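Local coordinates for protein probable arylamine n-acetyl transferase (Mycobacterium abscessus, PDB 4GUZ) that probably transfers the acetyl group of acetyl-coenzyme A to arylamine substrates, at residues L129-V132 and S137-A140; W155-R160 and L186-F191; D11-D16 and A65-L70; Y206-A209 and H213-F216; E237-Q242 and R247-L252. All coordinates share one frame; numbering follows the deposited sequence.

Interaction 1. Residues L129-V132 and S137-A140; sequences LCDV and SPLA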
# COMPACT_ATOMS: atom_id res chain seq x y z
N LEU A 129 12.07 -6.60 2.28
CA LEU A 129 11.22 -5.55 1.75
C LEU A 129 9.80 -5.74 2.25
O LEU A 129 9.22 -6.81 2.03
CB LEU A 129 11.25 -5.57 0.21
CG LEU A 129 10.32 -4.56 -0.49
CD1 LEU A 129 10.72 -3.15 -0.17
CD2 LEU A 129 10.23 -4.85 -1.99
N CYS A 130 9.23 -4.72 2.91
CA CYS A 130 7.85 -4.79 3.37
C CYS A 130 7.02 -3.78 2.57
O CYS A 130 6.89 -2.60 2.95
CB CYS A 130 7.74 -4.55 4.88
SG CYS A 130 8.57 -5.81 5.88
N ASP A 131 6.48 -4.25 1.44
CA ASP A 131 5.64 -3.42 0.55
C ASP A 131 4.20 -3.62 0.99
O ASP A 131 3.47 -4.43 0.43
CB ASP A 131 5.87 -3.82 -0.90
CG ASP A 131 5.28 -2.85 -1.92
OD1 ASP A 131 4.68 -1.84 -1.50
OD2 ASP A 131 5.42 -3.12 -3.12
N VAL A 132 3.82 -2.93 2.06
CA VAL A 132 2.53 -3.15 2.73
C VAL A 132 1.37 -2.28 2.23
O VAL A 132 0.21 -2.59 2.53
CB VAL A 132 2.65 -3.02 4.27
CG1 VAL A 132 3.67 -4.01 4.85
CG2 VAL A 132 2.95 -1.57 4.70
N SER A 137 -0.77 -5.57 -2.76
CA SER A 137 0.49 -5.75 -2.09
C SER A 137 0.90 -7.21 -1.90
O SER A 137 0.05 -8.08 -1.68
CB SER A 137 0.40 -5.11 -0.70
OG SER A 137 0.94 -3.80 -0.72
N PRO A 138 2.22 -7.47 -1.87
CA PRO A 138 2.69 -8.79 -1.47
C PRO A 138 2.18 -9.09 -0.07
O PRO A 138 2.05 -8.17 0.76
CB PRO A 138 4.22 -8.62 -1.48
CG PRO A 138 4.47 -7.53 -2.45
CD PRO A 138 3.37 -6.57 -2.12
N LEU A 139 1.79 -10.35 0.16
CA LEU A 139 1.23 -10.75 1.45
C LEU A 139 2.33 -11.11 2.42
O LEU A 139 2.05 -11.35 3.59
CB LEU A 139 0.26 -11.93 1.30
CG LEU A 139 -0.99 -11.69 0.44
CD1 LEU A 139 -1.68 -12.98 0.13
CD2 LEU A 139 -1.98 -10.78 1.12
N ALA A 140 3.59 -11.13 1.95
CA ALA A 140 4.69 -11.49 2.84
C ALA A 140 5.91 -10.60 2.58
O ALA A 140 6.08 -10.15 1.43
CB ALA A 140 5.05 -12.95 2.63
O HOH W 1 6.83 -7.26 0.75
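Asp131 meets Ser137 and Pro138 in a buried, mainly polar contact that folds the chain leaving strand 126-130 back on itself before strand 142-143. One direct hydrogen bond defines it: Ser137 OG donates to Asp131 O at 2.8 Å. The hydroxyl comes down from above the carbonyl plane, 43° out of it, and the C=O...donor angle is 125°, so no lone pair is met squarely. The same OG is also bonded to the backbone N of Phe134, inside the turn, which leaves the hydroxyl gripped by two backbone groups. Pro138 closes in beside it, its CD 3.3 Å from Asp131 O and 3.9 Å from Asp131 CB.

With CG anti to the backbone N (chi1 -168°), the carboxylate of Asp131 points to other partners: OD1 bonds His116 NE2 and OD2 bonds His189 NE2. The Asp131-His116 pair is consistent with the Cys-His-Asp triad of arylamine N-acetyltransferases, with His189 as a second holder of the carboxylate; the turn would then hold the backbone of the triad aspartate while the two histidines hold its side chain.

Further along, a water links the two segments where no direct bond spans them. It donates to Leu129 O at 2.7 Å and to Ala140 O at 3.1 Å, and accepts from Asp131 N, also at 3.1 Å. Beyond this, Pro138 O bonds Gln39 NE2 on helix 32-45.

Interaction 2. Residues W155-R160 and L186-F191; sequences WTYRLR and LSRHTF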
# COMPACT_ATOMS: atom_id res chain seq x y z
N TRP A 155 -0.24 -15.47 -6.24
CA TRP A 155 0.48 -14.39 -6.92
C TRP A 155 1.92 -14.77 -7.07
O TRP A 155 2.42 -15.59 -6.29
CB TRP A 155 0.35 -13.07 -6.14
CG TRP A 155 -1.07 -12.73 -5.81
CD1 TRP A 155 -1.74 -13.03 -4.66
CD2 TRP A 155 -2.05 -12.19 -6.72
NE1 TRP A 155 -3.07 -12.68 -4.78
CE2 TRP A 155 -3.28 -12.14 -6.03
CE3 TRP A 155 -1.97 -11.64 -8.01
CZ2 TRP A 155 -4.43 -11.58 -6.60
CZ3 TRP A 155 -3.13 -11.12 -8.59
CH2 TRP A 155 -4.34 -11.09 -7.89
N THR A 156 2.58 -14.20 -8.08
CA THR A 156 4.01 -14.45 -8.33
C THR A 156 4.69 -13.12 -8.60
O THR A 156 4.17 -12.31 -9.38
CB THR A 156 4.22 -15.46 -9.46
OG1 THR A 156 3.29 -16.53 -9.33
CG2 THR A 156 5.64 -16.04 -9.48
N TYR A 157 5.85 -12.92 -7.98
CA TYR A 157 6.64 -11.71 -8.13
C TYR A 157 8.04 -12.04 -8.60
O TYR A 157 8.55 -13.15 -8.38
CB TYR A 157 6.70 -10.93 -6.80
CG TYR A 157 5.32 -10.49 -6.33
CD1 TYR A 157 4.63 -9.47 -6.98
CD2 TYR A 157 4.71 -11.11 -5.24
CE1 TYR A 157 3.34 -9.12 -6.61
CE2 TYR A 157 3.41 -10.76 -4.86
CZ TYR A 157 2.73 -9.78 -5.55
OH TYR A 157 1.45 -9.41 -5.17
N ARG A 158 8.68 -11.06 -9.22
CA ARG A 158 10.08 -11.16 -9.62
C ARG A 158 10.80 -9.95 -9.08
O ARG A 158 10.33 -8.83 -9.24
CB ARG A 158 10.28 -11.27 -11.12
CG ARG A 158 11.73 -11.65 -11.46
CD ARG A 158 12.17 -11.17 -12.81
NE ARG A 158 13.47 -11.73 -13.16
CZ ARG A 158 14.02 -11.63 -14.36
NH1 ARG A 158 13.39 -10.99 -15.34
NH2 ARG A 158 15.21 -12.17 -14.60
N LEU A 159 11.92 -10.19 -8.41
CA LEU A 159 12.76 -9.13 -7.87
C LEU A 159 14.06 -9.16 -8.64
O LEU A 159 14.61 -10.23 -8.83
CB LEU A 159 12.97 -9.39 -6.37
CG LEU A 159 13.69 -8.32 -5.55
CD1 LEU A 159 12.90 -7.04 -5.45
CD2 LEU A 159 13.97 -8.84 -4.14
N ARG A 160 14.52 -8.02 -9.15
CA ARG A 160 15.77 -7.96 -9.90
C ARG A 160 16.47 -6.64 -9.73
O ARG A 160 15.91 -5.59 -10.05
CB ARG A 160 15.51 -8.20 -11.40
CG ARG A 160 16.78 -8.47 -12.17
CD ARG A 160 16.49 -8.93 -13.57
NE ARG A 160 17.74 -9.22 -14.27
CZ ARG A 160 17.89 -9.13 -15.59
NH1 ARG A 160 16.87 -8.78 -16.36
NH2 ARG A 160 19.07 -9.40 -16.14
N LEU A 186 5.50 -8.07 -15.60
CA LEU A 186 5.10 -6.67 -15.73
C LEU A 186 5.77 -5.88 -14.60
O LEU A 186 5.46 -6.14 -13.44
CB LEU A 186 3.56 -6.50 -15.66
CG LEU A 186 3.05 -5.03 -15.72
CD1 LEU A 186 3.30 -4.40 -17.12
CD2 LEU A 186 1.57 -4.94 -15.34
N SER A 187 6.66 -4.92 -14.93
CA SER A 187 7.28 -4.12 -13.86
C SER A 187 6.21 -3.38 -13.06
O SER A 187 5.31 -2.79 -13.65
CB SER A 187 8.30 -3.12 -14.41
OG SER A 187 7.67 -2.09 -15.17
N ARG A 188 6.30 -3.44 -11.71
CA ARG A 188 5.39 -2.69 -10.84
C ARG A 188 6.04 -1.38 -10.48
O ARG A 188 5.58 -0.32 -10.86
CB ARG A 188 5.04 -3.46 -9.56
CG ARG A 188 3.78 -4.24 -9.63
CD ARG A 188 3.43 -4.71 -8.24
NE ARG A 188 2.25 -5.57 -8.32
CZ ARG A 188 1.67 -6.13 -7.27
NH1 ARG A 188 2.16 -5.95 -6.05
NH2 ARG A 188 0.60 -6.89 -7.44
N HIS A 189 7.15 -1.46 -9.74
CA HIS A 189 7.91 -0.30 -9.32
C HIS A 189 9.40 -0.59 -9.31
O HIS A 189 9.81 -1.76 -9.34
CB HIS A 189 7.45 0.18 -7.91
CG HIS A 189 7.48 -0.86 -6.82
ND1 HIS A 189 8.68 -1.33 -6.31
CD2 HIS A 189 6.46 -1.37 -6.09
CE1 HIS A 189 8.35 -2.18 -5.36
NE2 HIS A 189 7.02 -2.21 -5.16
N THR A 190 10.20 0.47 -9.28
CA THR A 190 11.65 0.39 -9.08
C THR A 190 11.92 1.08 -7.76
O THR A 190 11.18 2.00 -7.41
CB THR A 190 12.48 1.00 -10.22
OG1 THR A 190 12.25 2.42 -10.29
CG2 THR A 190 12.25 0.32 -11.58
N PHE A 191 12.92 0.67 -7.02
CA PHE A 191 13.25 1.35 -5.77
C PHE A 191 14.75 1.33 -5.54
O PHE A 191 15.45 0.51 -6.11
CB PHE A 191 12.50 0.76 -4.55
CG PHE A 191 12.74 -0.71 -4.27
CD1 PHE A 191 11.95 -1.68 -4.87
CD2 PHE A 191 13.73 -1.12 -3.39
CE1 PHE A 191 12.18 -3.04 -4.64
CE2 PHE A 191 13.97 -2.47 -3.15
CZ PHE A 191 13.18 -3.42 -3.76
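Tyr157 and Arg188 form the tight part of this contact between strands 155-162 and 185-196, which are not neighbours: strand 170-176 runs between them in the antiparallel sheet. Tyr157 CE1 sits over one face of the Arg188 guanidinium, 3.4 Å from NH1 and displaced toward the rim of the group. Ring and guanidinium planes are 66° apart, so the tyrosine presents the CE1 corner of its ring and the two do not stack. The arginine gets there as a chain extended from CG to NE, launched from a classic beta bulge in which Arg188 and His189 both face Leu173. Its polar end is held elsewhere, by a salt bridge from NE to Glu175 and a weak bond from NH1 to Thr136 O, and these would restrain rotation of the guanidinium.

The second meeting is looser and purely apolar. Leu159 CD1 approaches the edge of the Phe191 ring, near its plane, at 4.0 Å from CZ. Phe191 also lies nearly parallel to the ring of Trp171, which Leu159 touches as well. Toward solvent, Arg158 and Arg160 extend without meeting strand 185-196, and Arg158 NH2 pairs with Glu147.

An arginine already paired with Glu175 thus offers Tyr157 a flat face. Its positive charge probably polarises the phenol, whose OH is 3.5 Å from Arg188 NH2.

Interaction 3. Residues D11-D16 and A65-L70; sequences DELQLD and AVQAKL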
# COMPACT_ATOMS: atom_id res chain seq x y z
N ASP A 11 4.96 5.49 19.94
CA ASP A 11 4.28 5.70 21.22
C ASP A 11 2.83 6.18 21.07
O ASP A 11 2.03 5.94 21.98
CB ASP A 11 5.07 6.70 22.08
CG ASP A 11 6.32 6.11 22.72
OD1 ASP A 11 6.46 4.86 22.74
OD2 ASP A 11 7.15 6.90 23.24
N GLU A 12 2.48 6.85 19.95
CA GLU A 12 1.12 7.36 19.72
C GLU A 12 0.19 6.28 19.15
O GLU A 12 -1.02 6.50 19.05
CB GLU A 12 1.15 8.57 18.79
CG GLU A 12 1.74 9.82 19.43
CD GLU A 12 1.40 11.10 18.70
OE1 GLU A 12 0.89 12.04 19.35
OE2 GLU A 12 1.64 11.17 17.47
N LEU A 13 0.75 5.13 18.76
CA LEU A 13 -0.03 4.03 18.22
C LEU A 13 -0.75 3.26 19.33
O LEU A 13 -0.16 3.00 20.39
CB LEU A 13 0.88 3.08 17.42
CG LEU A 13 0.23 1.79 16.87
CD1 LEU A 13 -0.46 2.04 15.54
CD2 LEU A 13 1.24 0.69 16.76
N GLN A 14 -2.00 2.86 19.05
CA GLN A 14 -2.78 1.98 19.92
C GLN A 14 -2.38 0.56 19.50
O GLN A 14 -3.04 -0.03 18.65
CB GLN A 14 -4.30 2.27 19.78
CG GLN A 14 -4.76 3.61 20.35
CD GLN A 14 -4.44 3.79 21.82
OE1 GLN A 14 -4.76 2.94 22.66
NE2 GLN A 14 -3.79 4.89 22.15
N LEU A 15 -1.25 0.07 20.04
CA LEU A 15 -0.63 -1.21 19.69
C LEU A 15 -1.57 -2.41 19.76
O LEU A 15 -1.64 -3.14 18.77
CB LEU A 15 0.63 -1.48 20.54
CG LEU A 15 1.45 -2.74 20.19
CD1 LEU A 15 2.14 -2.60 18.83
CD2 LEU A 15 2.49 -3.02 21.26
N ASP A 16 -2.29 -2.63 20.90
CA ASP A 16 -3.19 -3.78 21.06
C ASP A 16 -4.36 -3.73 20.10
O ASP A 16 -4.77 -4.76 19.57
CB ASP A 16 -3.74 -3.89 22.51
CG ASP A 16 -2.70 -4.18 23.58
OD1 ASP A 16 -1.71 -4.90 23.27
OD2 ASP A 16 -2.90 -3.75 24.73
N ALA A 65 -4.68 10.56 13.59
CA ALA A 65 -5.69 10.67 12.54
C ALA A 65 -5.77 9.36 11.71
O ALA A 65 -6.87 8.90 11.41
CB ALA A 65 -5.40 11.85 11.62
N VAL A 66 -4.62 8.79 11.34
CA VAL A 66 -4.53 7.55 10.54
C VAL A 66 -5.14 6.35 11.27
O VAL A 66 -5.99 5.67 10.68
CB VAL A 66 -3.06 7.28 10.11
CG1 VAL A 66 -2.88 5.88 9.51
CG2 VAL A 66 -2.60 8.34 9.11
N GLN A 67 -4.75 6.07 12.55
CA GLN A 67 -5.29 4.90 13.25
C GLN A 67 -6.79 5.05 13.55
O GLN A 67 -7.50 4.05 13.53
CB GLN A 67 -4.50 4.56 14.53
CG GLN A 67 -4.63 5.54 15.70
CD GLN A 67 -3.67 5.21 16.80
OE1 GLN A 67 -3.09 4.12 16.86
NE2 GLN A 67 -3.46 6.16 17.70
N ALA A 68 -7.27 6.28 13.77
CA ALA A 68 -8.71 6.52 13.98
C ALA A 68 -9.49 6.24 12.69
O ALA A 68 -10.50 5.54 12.74
CB ALA A 68 -8.94 7.96 14.45
N LYS A 69 -9.00 6.71 11.53
CA LYS A 69 -9.65 6.45 10.25
C LYS A 69 -9.55 4.95 9.86
O LYS A 69 -10.58 4.33 9.60
CB LYS A 69 -9.02 7.33 9.16
CG LYS A 69 -9.62 7.18 7.77
CD LYS A 69 -8.66 7.76 6.76
CE LYS A 69 -9.17 7.69 5.36
NZ LYS A 69 -8.15 8.22 4.42
N LEU A 70 -8.34 4.37 9.87
CA LEU A 70 -8.11 2.98 9.41
C LEU A 70 -8.59 1.88 10.35
O LEU A 70 -8.91 0.79 9.87
CB LEU A 70 -6.61 2.75 9.08
CG LEU A 70 -6.04 3.62 7.97
CD1 LEU A 70 -4.71 3.11 7.46
CD2 LEU A 70 -6.96 3.72 6.82
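Gln67 uses both ends of its side-chain amide to grip the backbone on either side of Leu13. Its OE1 accepts a bond from Gln14 N at 2.8 Å, fairly straight (N-H...O 166°). NE2 donates to Glu12 O, also at 2.8 Å, but more bent at 141°, with the carbonyl oxygen lying out of the Gln67 amide plane. For this reach, CG of Gln67 stands between its own backbone N and carbonyl carbon (chi1 70°), and the chain then runs extended away from helix 63-72.

The gripped backbone is a connector: a 3-10 segment ends at Glu12, Gln14 is the N-cap of helix 15-21, and it also centres an inverse gamma turn whose Leu15 N to Leu13 O bond is weak. One glutamine therefore anchors the start of the N-terminal helix to another helix about fifty residues later.

Carbon atoms of Leu13 close round the same oxygen, CA at 3.3 Å and CD1 at 3.6 Å from Gln67 OE1, before the leucine continues onto Leu85 and Val89 of helix 79-92. On the more exposed side Gln14, bent at chi2, lays its CG 3.9 Å from Gln67 NE2, and the two side-chain amides are turned obliquely to each other.

Interaction 4. Residues Y206-A209 and H213-F216; sequences YFVA and HSPF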
# COMPACT_ATOMS: atom_id res chain seq x y z
N TYR A 206 1.71 15.26 -0.51
CA TYR A 206 1.15 16.54 -0.97
C TYR A 206 0.98 16.52 -2.50
O TYR A 206 -0.08 16.93 -3.00
CB TYR A 206 2.03 17.73 -0.53
CG TYR A 206 1.50 19.06 -1.04
CD1 TYR A 206 0.43 19.69 -0.42
CD2 TYR A 206 2.06 19.67 -2.16
CE1 TYR A 206 -0.09 20.89 -0.91
CE2 TYR A 206 1.55 20.86 -2.67
CZ TYR A 206 0.47 21.47 -2.04
OH TYR A 206 -0.02 22.66 -2.51
N PHE A 207 2.00 16.04 -3.25
CA PHE A 207 1.96 15.91 -4.71
C PHE A 207 0.94 14.84 -5.11
O PHE A 207 0.10 15.09 -5.98
CB PHE A 207 3.37 15.55 -5.26
CG PHE A 207 3.45 15.12 -6.71
CD1 PHE A 207 3.49 13.77 -7.04
CD2 PHE A 207 3.52 16.05 -7.73
CE1 PHE A 207 3.56 13.36 -8.38
CE2 PHE A 207 3.58 15.65 -9.07
CZ PHE A 207 3.60 14.31 -9.39
N VAL A 208 1.01 13.65 -4.49
CA VAL A 208 0.12 12.53 -4.81
C VAL A 208 -1.38 12.89 -4.57
O VAL A 208 -2.23 12.54 -5.40
CB VAL A 208 0.53 11.22 -4.07
CG1 VAL A 208 -0.50 10.10 -4.27
CG2 VAL A 208 1.90 10.75 -4.57
N ALA A 209 -1.69 13.62 -3.48
CA ALA A 209 -3.09 13.94 -3.15
C ALA A 209 -3.69 15.12 -3.94
O ALA A 209 -4.91 15.13 -4.11
CB ALA A 209 -3.24 14.20 -1.66
N HIS A 213 -0.88 15.98 -12.15
CA HIS A 213 0.05 15.03 -12.75
C HIS A 213 0.11 13.73 -11.92
O HIS A 213 0.84 12.80 -12.28
CB HIS A 213 1.43 15.67 -12.96
CG HIS A 213 1.39 16.77 -13.97
ND1 HIS A 213 1.34 18.10 -13.60
CD2 HIS A 213 1.30 16.70 -15.32
CE1 HIS A 213 1.27 18.80 -14.72
NE2 HIS A 213 1.24 17.99 -15.79
N SER A 214 -0.70 13.65 -10.84
CA SER A 214 -0.87 12.46 -10.00
C SER A 214 -2.23 11.82 -10.32
O SER A 214 -3.26 12.50 -10.16
CB SER A 214 -0.76 12.81 -8.51
OG SER A 214 -1.09 11.68 -7.72
N PRO A 215 -2.28 10.55 -10.78
CA PRO A 215 -3.58 9.93 -11.12
C PRO A 215 -4.51 9.72 -9.91
O PRO A 215 -5.73 9.72 -10.09
CB PRO A 215 -3.19 8.59 -11.75
CG PRO A 215 -1.83 8.28 -11.22
CD PRO A 215 -1.15 9.62 -11.03
N PHE A 216 -3.93 9.57 -8.70
CA PHE A 216 -4.71 9.33 -7.48
C PHE A 216 -5.37 10.62 -6.92
O PHE A 216 -6.16 10.52 -5.97
CB PHE A 216 -3.83 8.67 -6.39
CG PHE A 216 -3.30 7.28 -6.70
CD1 PHE A 216 -4.03 6.39 -7.48
CD2 PHE A 216 -2.10 6.84 -6.15
CE1 PHE A 216 -3.54 5.10 -7.75
CE2 PHE A 216 -1.62 5.55 -6.41
CZ PHE A 216 -2.34 4.69 -7.21
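Ser214 holds its OG anti to the backbone N (chi1 173°), and this swings the hydroxyl back to Val208 on helix 198-210. Val208 in turn has CG1 anti to its own N (chi1 173°), which turns that methyl toward the loop, where it comes near both Ser214 OG and Phe216. The result is one strong polar link flanked by apolar contacts. Ser214 OG donates to Val208 O at 2.7 Å, lying in the carbonyl plane on a lone pair, with a C=O...donor angle of 112°. The sharp angle shows that the hydroxyl comes from the side of the carbonyl rather than from its end. Ser214 CB follows it in and rests 3.5 Å from Phe207 O, so the residue covers two successive carbonyls of the helix's last turns.

On one flank, Val208 CG1 meets the edge of the Phe216 ring, near its plane, 4.1 Å from CD2; the two side chains run side by side in the same direction. On the other, Phe207 leans toward the loop, with its CZ 4.4 Å from His213 CB, in a more exposed setting. Outside the contact, Val208 also touches Tyr78 and Thr115, and Phe216 meets the Phe221 ring while its O bonds Asn50 ND2.

The loop that leads to strand 221-226 is thereby folded back against the helix it has just left. Val208 lies in the last turn of helix 198-210, where the helix dipole would probably add to the negative charge on its oxygen; the hydrogen bond from Ser214 OG would partly offset it, leaving that oxygen satisfied in a buried place.

Interaction 5. Residues E237-Q242 and R247-L252; sequences ELHEIQ and RKTRQL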
# COMPACT_ATOMS: atom_id res chain seq x y z
N GLU A 237 -15.16 1.60 -12.79
CA GLU A 237 -14.95 0.29 -13.39
C GLU A 237 -14.49 -0.69 -12.34
O GLU A 237 -13.43 -0.50 -11.74
CB GLU A 237 -13.91 0.37 -14.52
CG GLU A 237 -13.95 -0.81 -15.47
CD GLU A 237 -15.13 -0.88 -16.43
OE1 GLU A 237 -15.74 0.17 -16.74
OE2 GLU A 237 -15.35 -1.97 -16.99
N LEU A 238 -15.26 -1.75 -12.14
CA LEU A 238 -14.87 -2.76 -11.15
C LEU A 238 -14.13 -3.87 -11.82
O LEU A 238 -14.70 -4.54 -12.67
CB LEU A 238 -16.10 -3.31 -10.40
CG LEU A 238 -15.81 -4.35 -9.29
CD1 LEU A 238 -14.96 -3.76 -8.15
CD2 LEU A 238 -17.12 -4.92 -8.74
N HIS A 239 -12.88 -4.09 -11.42
CA HIS A 239 -12.02 -5.16 -11.92
C HIS A 239 -12.05 -6.32 -10.92
O HIS A 239 -11.81 -6.11 -9.72
CB HIS A 239 -10.57 -4.68 -12.13
CG HIS A 239 -10.39 -3.64 -13.19
ND1 HIS A 239 -9.45 -3.80 -14.20
CD2 HIS A 239 -11.01 -2.45 -13.36
CE1 HIS A 239 -9.54 -2.72 -14.95
NE2 HIS A 239 -10.45 -1.87 -14.48
N GLU A 240 -12.38 -7.53 -11.38
CA GLU A 240 -12.35 -8.70 -10.49
C GLU A 240 -11.26 -9.62 -11.02
O GLU A 240 -11.36 -10.07 -12.15
CB GLU A 240 -13.72 -9.38 -10.42
CG GLU A 240 -13.67 -10.66 -9.61
CD GLU A 240 -14.98 -11.24 -9.13
OE1 GLU A 240 -16.06 -10.71 -9.49
OE2 GLU A 240 -14.91 -12.22 -8.36
N ILE A 241 -10.20 -9.86 -10.21
CA ILE A 241 -9.02 -10.59 -10.68
C ILE A 241 -8.90 -11.97 -10.04
O ILE A 241 -8.91 -12.11 -8.81
CB ILE A 241 -7.74 -9.75 -10.37
CG1 ILE A 241 -7.87 -8.28 -10.88
CG2 ILE A 241 -6.47 -10.43 -10.91
CD1 ILE A 241 -6.98 -7.28 -10.09
N GLN A 242 -8.69 -12.97 -10.89
CA GLN A 242 -8.44 -14.35 -10.49
C GLN A 242 -6.99 -14.65 -10.84
O GLN A 242 -6.64 -14.84 -12.02
CB GLN A 242 -9.43 -15.35 -11.16
CG GLN A 242 -9.13 -16.82 -10.80
CD GLN A 242 -9.06 -17.07 -9.30
OE1 GLN A 242 -9.98 -16.74 -8.54
NE2 GLN A 242 -7.95 -17.64 -8.83
N ARG A 247 -8.72 -11.44 -15.51
CA ARG A 247 -9.69 -10.56 -14.90
C ARG A 247 -10.86 -10.26 -15.80
O ARG A 247 -10.81 -10.46 -17.01
CB ARG A 247 -9.01 -9.24 -14.44
CG ARG A 247 -8.43 -8.40 -15.54
CD ARG A 247 -7.98 -7.06 -15.00
NE ARG A 247 -6.69 -7.17 -14.33
CZ ARG A 247 -6.09 -6.16 -13.72
NH1 ARG A 247 -6.67 -4.96 -13.68
NH2 ARG A 247 -4.91 -6.33 -13.13
N LYS A 248 -11.93 -9.77 -15.18
CA LYS A 248 -13.12 -9.32 -15.85
C LYS A 248 -13.41 -7.93 -15.30
O LYS A 248 -13.00 -7.62 -14.17
CB LYS A 248 -14.30 -10.30 -15.65
CG LYS A 248 -14.82 -10.42 -14.21
CD LYS A 248 -16.13 -11.18 -14.18
CE LYS A 248 -16.70 -11.27 -12.79
NZ LYS A 248 -17.97 -12.04 -12.79
N THR A 249 -14.09 -7.10 -16.08
CA THR A 249 -14.39 -5.71 -15.72
C THR A 249 -15.84 -5.38 -16.02
O THR A 249 -16.40 -5.87 -17.00
CB THR A 249 -13.46 -4.75 -16.52
OG1 THR A 249 -13.62 -4.98 -17.93
CG2 THR A 249 -11.99 -4.93 -16.17
N ARG A 250 -16.45 -4.54 -15.17
CA ARG A 250 -17.82 -4.08 -15.34
C ARG A 250 -17.96 -2.63 -14.84
O ARG A 250 -17.35 -2.27 -13.82
CB ARG A 250 -18.85 -5.01 -14.67
CG ARG A 250 -18.72 -5.16 -13.16
CD ARG A 250 -19.80 -6.07 -12.59
NE ARG A 250 -21.09 -5.38 -12.49
CZ ARG A 250 -21.70 -5.08 -11.35
NH1 ARG A 250 -21.15 -5.41 -10.18
NH2 ARG A 250 -22.87 -4.44 -11.36
N GLN A 251 -18.71 -1.80 -15.60
CA GLN A 251 -18.96 -0.41 -15.23
C GLN A 251 -20.10 -0.35 -14.22
O GLN A 251 -21.13 -1.00 -14.39
CB GLN A 251 -19.29 0.45 -16.47
CG GLN A 251 -19.52 1.94 -16.14
CD GLN A 251 -18.29 2.83 -16.24
OE1 GLN A 251 -17.14 2.45 -15.92
NE2 GLN A 251 -18.52 4.07 -16.65
N LEU A 252 -19.92 0.47 -13.18
CA LEU A 252 -20.91 0.68 -12.14
C LEU A 252 -21.51 2.05 -12.28
O LEU A 252 -20.82 2.99 -12.68
CB LEU A 252 -20.27 0.53 -10.74
CG LEU A 252 -19.57 -0.80 -10.39
CD1 LEU A 252 -18.87 -0.70 -9.07
CD2 LEU A 252 -20.57 -1.94 -10.28
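His239, Thr249 and Arg247 interlock on one face of the antiparallel beta hairpin made by strands 237-242 and 246-251, the latter an edge strand of its sheet within the chain. Thr249 directs CG2 over the centre of the imidazole, a CH-pi contact 3.5 Å from the ring centroid and 13° off its normal. Arg247 starts with CG between its backbone N and carbonyl carbon (chi1 63°) and bends again at chi3 (79°). This folds the guanidinium back so that NH1 donates to His239 ND1 at 3.1 Å. His239 ND1 lies close to the guanidinium plane, whereas Arg247 NH1 is tilted well out of the imidazole plane. Ile241 CD1 packs under one guanidinium face, 3.8 Å from NH2, and NH2 itself is paired with Asp179.

On the opposite face of the hairpin, Glu240 and Lys248 extend side by side. Glu240 OE1 and Lys248 NZ are 4.0 Å apart, beyond a salt bridge, while Glu240 OE2 bonds His229. Backbone bonds at the hydrogen-bonded pairs Leu238-Arg250 and Glu240-Lys248 set this register; the shortest, Leu238 N to Arg250 O, measures 2.7 Å. At the hairpin's open end, Leu252 CD1 touches Leu238 CB at 4.0 Å.

In the fold
Interactions 1 and 2 are the buried pair and share the eight-stranded sheet: His189 of interaction 2 bonds Asp131 of interaction 1, and Phe191 packs on Leu129. Their chemistry mixes polar bonds with close packing beside the probable triad. Interaction 5 lies at the periphery, in the five-stranded sheet; regular backbone pairing and long charged side chains dominate there, yet Trp155 of interaction 2 reaches Ile241, so the two sheets meet. Interactions 3 and 4, both partly buried, each fasten a helix to a connecting segment through backbone atoms, by an amide from the helix in interaction 3 and a hydroxyl from the loop in interaction 4. Interaction 3 stands farthest from interaction 5, about 32 Å between centres.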